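PDB 2OBB: hypothetical protein from Bacteroides thetaiotaomicron, which is of unknown function but binds magnesium and is probably a hydrolase of the haloacid dehalogenase (HAD) type. Local coordinates for residues Leu33-Gln38 against Ile108-Ile113. Sequence-based numbering, arbitrary orientation.
Sequences LKLLQQ and IIYEMI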
ATOM      1  N   LEU A  33      -5.197   9.772 -13.531  1.00 58.81           N
ATOM      2  CA  LEU A  33      -5.929   9.930 -12.306  1.00 59.94           C
ATOM      3  C   LEU A  33      -7.216  10.718 -12.582  1.00 60.62           C
ATOM      4  O   LEU A  33      -8.296  10.342 -12.112  1.00 60.44           O
ATOM      5  CB  LEU A  33      -5.050  10.594 -11.234  1.00 59.28           C
ATOM      6  CG  LEU A  33      -3.969   9.726 -10.584  1.00 59.42           C
ATOM      7  CD1 LEU A  33      -2.984  10.572  -9.722  1.00 56.60           C
ATOM      8  CD2 LEU A  33      -4.596   8.616  -9.750  1.00 59.62           C
ATOM      9  N   LYS A  34      -7.119  11.777 -13.384  1.00 61.55           N
ATOM     10  CA  LYS A  34      -8.329  12.536 -13.736  1.00 62.10           C
ATOM     11  C   LYS A  34      -9.304  11.660 -14.494  1.00 62.18           C
ATOM     12  O   LYS A  34     -10.505  11.692 -14.236  1.00 62.86           O
ATOM     13  CB  LYS A  34      -8.004  13.792 -14.515  1.00 61.92           C
ATOM     14  CG  LYS A  34      -7.576  14.938 -13.594  1.00 63.30           C
ATOM     15  CD  LYS A  34      -6.461  15.756 -14.198  1.00 66.19           C
ATOM     16  CE  LYS A  34      -6.922  16.733 -15.256  1.00 68.20           C
ATOM     17  NZ  LYS A  34      -5.737  17.426 -15.898  1.00 71.12           N
ATOM     18  N   LEU A  35      -8.792  10.862 -15.418  1.00 61.94           N
ATOM     19  CA  LEU A  35      -9.655   9.921 -16.111  1.00 62.44           C
ATOM     20  C   LEU A  35     -10.364   9.029 -15.096  1.00 61.98           C
ATOM     21  O   LEU A  35     -11.538   8.783 -15.251  1.00 62.50           O
ATOM     22  CB  LEU A  35      -8.890   9.099 -17.150  1.00 62.35           C
ATOM     23  CG  LEU A  35      -9.670   8.129 -18.033  1.00 65.09           C
ATOM     24  CD1 LEU A  35     -10.950   8.758 -18.624  1.00 65.62           C
ATOM     25  CD2 LEU A  35      -8.735   7.688 -19.146  1.00 66.98           C
ATOM     26  N   LEU A  36      -9.662   8.566 -14.058  1.00 61.82           N
ATOM     27  CA  LEU A  36     -10.282   7.703 -13.018  1.00 61.54           C
ATOM     28  C   LEU A  36     -11.426   8.384 -12.235  1.00 61.59           C
ATOM     29  O   LEU A  36     -12.463   7.781 -11.986  1.00 60.30           O
ATOM     30  CB  LEU A  36      -9.217   7.136 -12.054  1.00 60.95           C
ATOM     31  CG  LEU A  36      -8.275   6.068 -12.654  1.00 60.14           C
ATOM     32  CD1 LEU A  36      -7.101   5.768 -11.733  1.00 56.63           C
ATOM     33  CD2 LEU A  36      -9.015   4.767 -13.043  1.00 60.60           C
ATOM     34  N   GLN A  37     -11.201   9.637 -11.844  1.00 62.02           N
ATOM     35  CA  GLN A  37     -12.244  10.513 -11.304  1.00 63.05           C
ATOM     36  C   GLN A  37     -13.457  10.671 -12.214  1.00 63.38           C
ATOM     37  O   GLN A  37     -14.588  10.628 -11.725  1.00 63.47           O
ATOM     38  CB  GLN A  37     -11.695  11.904 -11.033  1.00 62.46           C
ATOM     39  CG  GLN A  37     -10.714  11.944  -9.961  1.00 61.60           C
ATOM     40  CD  GLN A  37     -10.302  13.362  -9.666  1.00 64.42           C
ATOM     41  OE1 GLN A  37     -10.251  14.193 -10.575  1.00 64.11           O
ATOM     42  NE2 GLN A  37     -10.016  13.658  -8.384  1.00 62.61           N
ATOM     43  N   GLN A  38     -13.217  10.864 -13.515  0.50 63.71           N
ATOM     44  CA  GLN A  38     -14.294  10.927 -14.508  0.50 64.31           C
ATOM     45  C   GLN A  38     -15.135   9.666 -14.414  0.50 64.74           C
ATOM     46  O   GLN A  38     -16.350   9.708 -14.596  0.50 64.82           O
ATOM     47  CB  GLN A  38     -13.748  11.044 -15.940  0.50 64.31           C
ATOM     48  CG  GLN A  38     -14.709  11.707 -16.926  0.50 64.81           C
ATOM     49  CD  GLN A  38     -14.989  10.881 -18.195  0.50 65.16           C
ATOM     50  OE1 GLN A  38     -16.005  11.097 -18.858  0.50 65.56           O
ATOM     51  NE2 GLN A  38     -14.101   9.945 -18.528  0.50 64.65           N
ATOM     52  N   ILE A 108      -0.941   0.771 -17.666  1.00 54.57           N
ATOM     53  CA  ILE A 108      -1.296  -0.521 -17.146  1.00 54.58           C
ATOM     54  C   ILE A 108      -2.127  -0.382 -15.872  1.00 54.71           C
ATOM     55  O   ILE A 108      -3.066  -1.140 -15.674  1.00 54.11           O
ATOM     56  CB  ILE A 108      -0.079  -1.457 -16.956  1.00 54.99           C
ATOM     57  CG1 ILE A 108       0.386  -2.001 -18.304  1.00 56.28           C
ATOM     58  CG2 ILE A 108      -0.487  -2.723 -16.181  1.00 56.49           C
ATOM     59  CD1 ILE A 108       1.568  -1.301 -18.868  1.00 61.16           C
ATOM     60  N   ILE A 109      -1.799   0.596 -15.028  1.00 55.09           N
ATOM     61  CA  ILE A 109      -2.592   0.856 -13.845  1.00 55.37           C
ATOM     62  C   ILE A 109      -4.045   1.036 -14.271  1.00 57.20           C
ATOM     63  O   ILE A 109      -4.946   0.384 -13.732  1.00 58.05           O
ATOM     64  CB  ILE A 109      -2.076   2.110 -13.033  1.00 55.91           C
ATOM     65  CG1 ILE A 109      -0.762   1.790 -12.289  1.00 54.06           C
ATOM     66  CG2 ILE A 109      -3.137   2.595 -12.036  1.00 53.68           C
ATOM     67  CD1 ILE A 109      -0.075   3.057 -11.617  1.00 54.97           C
ATOM     68  N   TYR A 110      -4.264   1.889 -15.272  1.00 58.28           N
ATOM     69  CA  TYR A 110      -5.594   2.159 -15.786  1.00 59.08           C
ATOM     70  C   TYR A 110      -6.312   0.914 -16.334  1.00 59.87           C
ATOM     71  O   TYR A 110      -7.450   0.610 -15.944  1.00 59.93           O
ATOM     72  CB  TYR A 110      -5.529   3.259 -16.834  1.00 59.33           C
ATOM     73  CG  TYR A 110      -6.880   3.596 -17.395  1.00 60.07           C
ATOM     74  CD1 TYR A 110      -7.814   4.317 -16.643  1.00 59.91           C
ATOM     75  CD2 TYR A 110      -7.237   3.174 -18.673  1.00 59.64           C
ATOM     76  CE1 TYR A 110      -9.089   4.609 -17.158  1.00 61.51           C
ATOM     77  CE2 TYR A 110      -8.490   3.464 -19.206  1.00 62.35           C
ATOM     78  CZ  TYR A 110      -9.414   4.180 -18.449  1.00 62.26           C
ATOM     79  OH  TYR A 110     -10.644   4.467 -19.009  1.00 62.57           O
ATOM     80  N   GLU A 111      -5.662   0.188 -17.236  1.00 60.64           N
ATOM     81  CA  GLU A 111      -6.234  -1.078 -17.717  1.00 62.13           C
ATOM     82  C   GLU A 111      -6.609  -2.021 -16.566  1.00 63.20           C
ATOM     83  O   GLU A 111      -7.661  -2.650 -16.594  1.00 64.01           O
ATOM     84  CB  GLU A 111      -5.298  -1.770 -18.702  1.00 61.34           C
ATOM     85  CG  GLU A 111      -5.724  -3.156 -19.105  1.00 62.09           C
ATOM     86  CD  GLU A 111      -4.816  -3.776 -20.174  1.00 63.36           C
ATOM     87  OE1 GLU A 111      -3.731  -3.196 -20.460  1.00 64.85           O
ATOM     88  OE2 GLU A 111      -5.182  -4.848 -20.733  1.00 62.10           O
HETATM   89  N   MSE A 112      -5.764  -2.124 -15.550  1.00 64.13           N
HETATM   90  CA  MSE A 112      -6.028  -3.058 -14.444  1.00 66.05           C
HETATM   91  C   MSE A 112      -7.302  -2.686 -13.658  1.00 64.85           C
HETATM   92  O   MSE A 112      -8.154  -3.546 -13.388  1.00 64.45           O
HETATM   93  CB  MSE A 112      -4.826  -3.134 -13.503  1.00 65.71           C
HETATM   94  CG  MSE A 112      -3.568  -3.674 -14.138  1.00 67.67           C
HETATM   95 SE   MSE A 112      -2.090  -3.858 -12.837  1.00 71.73          SE
HETATM   96  CE  MSE A 112      -1.946  -2.106 -12.104  1.00 65.27           C
ATOM     97  N   ILE A 113      -7.419  -1.409 -13.301  1.00 64.41           N
ATOM     98  CA  ILE A 113      -8.603  -0.887 -12.619  1.00 64.29           C
ATOM     99  C   ILE A 113      -9.866  -1.028 -13.493  1.00 65.70           C
ATOM    100  O   ILE A 113     -10.911  -1.527 -13.032  1.00 65.54           O
ATOM    101  CB  ILE A 113      -8.399   0.597 -12.244  1.00 63.83           C
ATOM    102  CG1 ILE A 113      -7.195   0.730 -11.334  1.00 61.37           C
ATOM    103  CG2 ILE A 113      -9.633   1.172 -11.609  1.00 61.52           C
ATOM    104  CD1 ILE A 113      -6.873   2.120 -10.955  1.00 62.57           C
TER
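Tyr-110 reaches across to helix 29-38 and meets Leu-35 and Leu-36 with different parts of its ring. Leu-35 lays its CD2 methyl over one face, a CH-pi contact 4.0 Å from the ring centroid and 30° off the normal. The methyl is displaced toward the hydroxyl-bearing end of the ring, as the 3.6 Å between Leu-35 CD2 and Tyr-110 CZ makes plain. Leu-36 comes instead to the ring edge, near its plane, with Leu-36 CD2 3.8 Å from Tyr-110 CD1. The same leucine forks onto the next turn of helix 106-115: Leu-36 CD1 meets Ile-113 CD1 at 3.7 Å, and Leu-36 CD2 lies 3.9 Å from Ile-113 CG2, the two side chains crossing nearly at right angles. With CG trans to the backbone N (chi1 -179°), Tyr-110 extends across the gap between segments 33-38 and 108-113, whose axes run nearly parallel (19°) and approach to 10.9 Å. The spacing is bridged by side chains, and the nearest CA pair across the two segments, Leu-36 and Tyr-110, is 7.8 Å apart. The two helices pack beside each other against the parallel sheet of a Rossmann-like alpha/beta fold, consistent with a HAD-type domain; Asp-9, Asp-11 and Asp-97 hold the magnesium ion away from this interface. Leu-36 and Ile-113 form its buried side, whereas Leu-35 and Tyr-110 are partly exposed. Beyond the pair, the phenol OH hydrogen-bonds to Glu-39 OE2, just past the end of helix 29-38, tying the far end of the ring to the chain that it packs against. On the sheet side Ile-109 touches Ile-95 and Ile-113 touches Leu-93, both on strand 93-95, while Val-100 of the second subunit also packs on Ile-113.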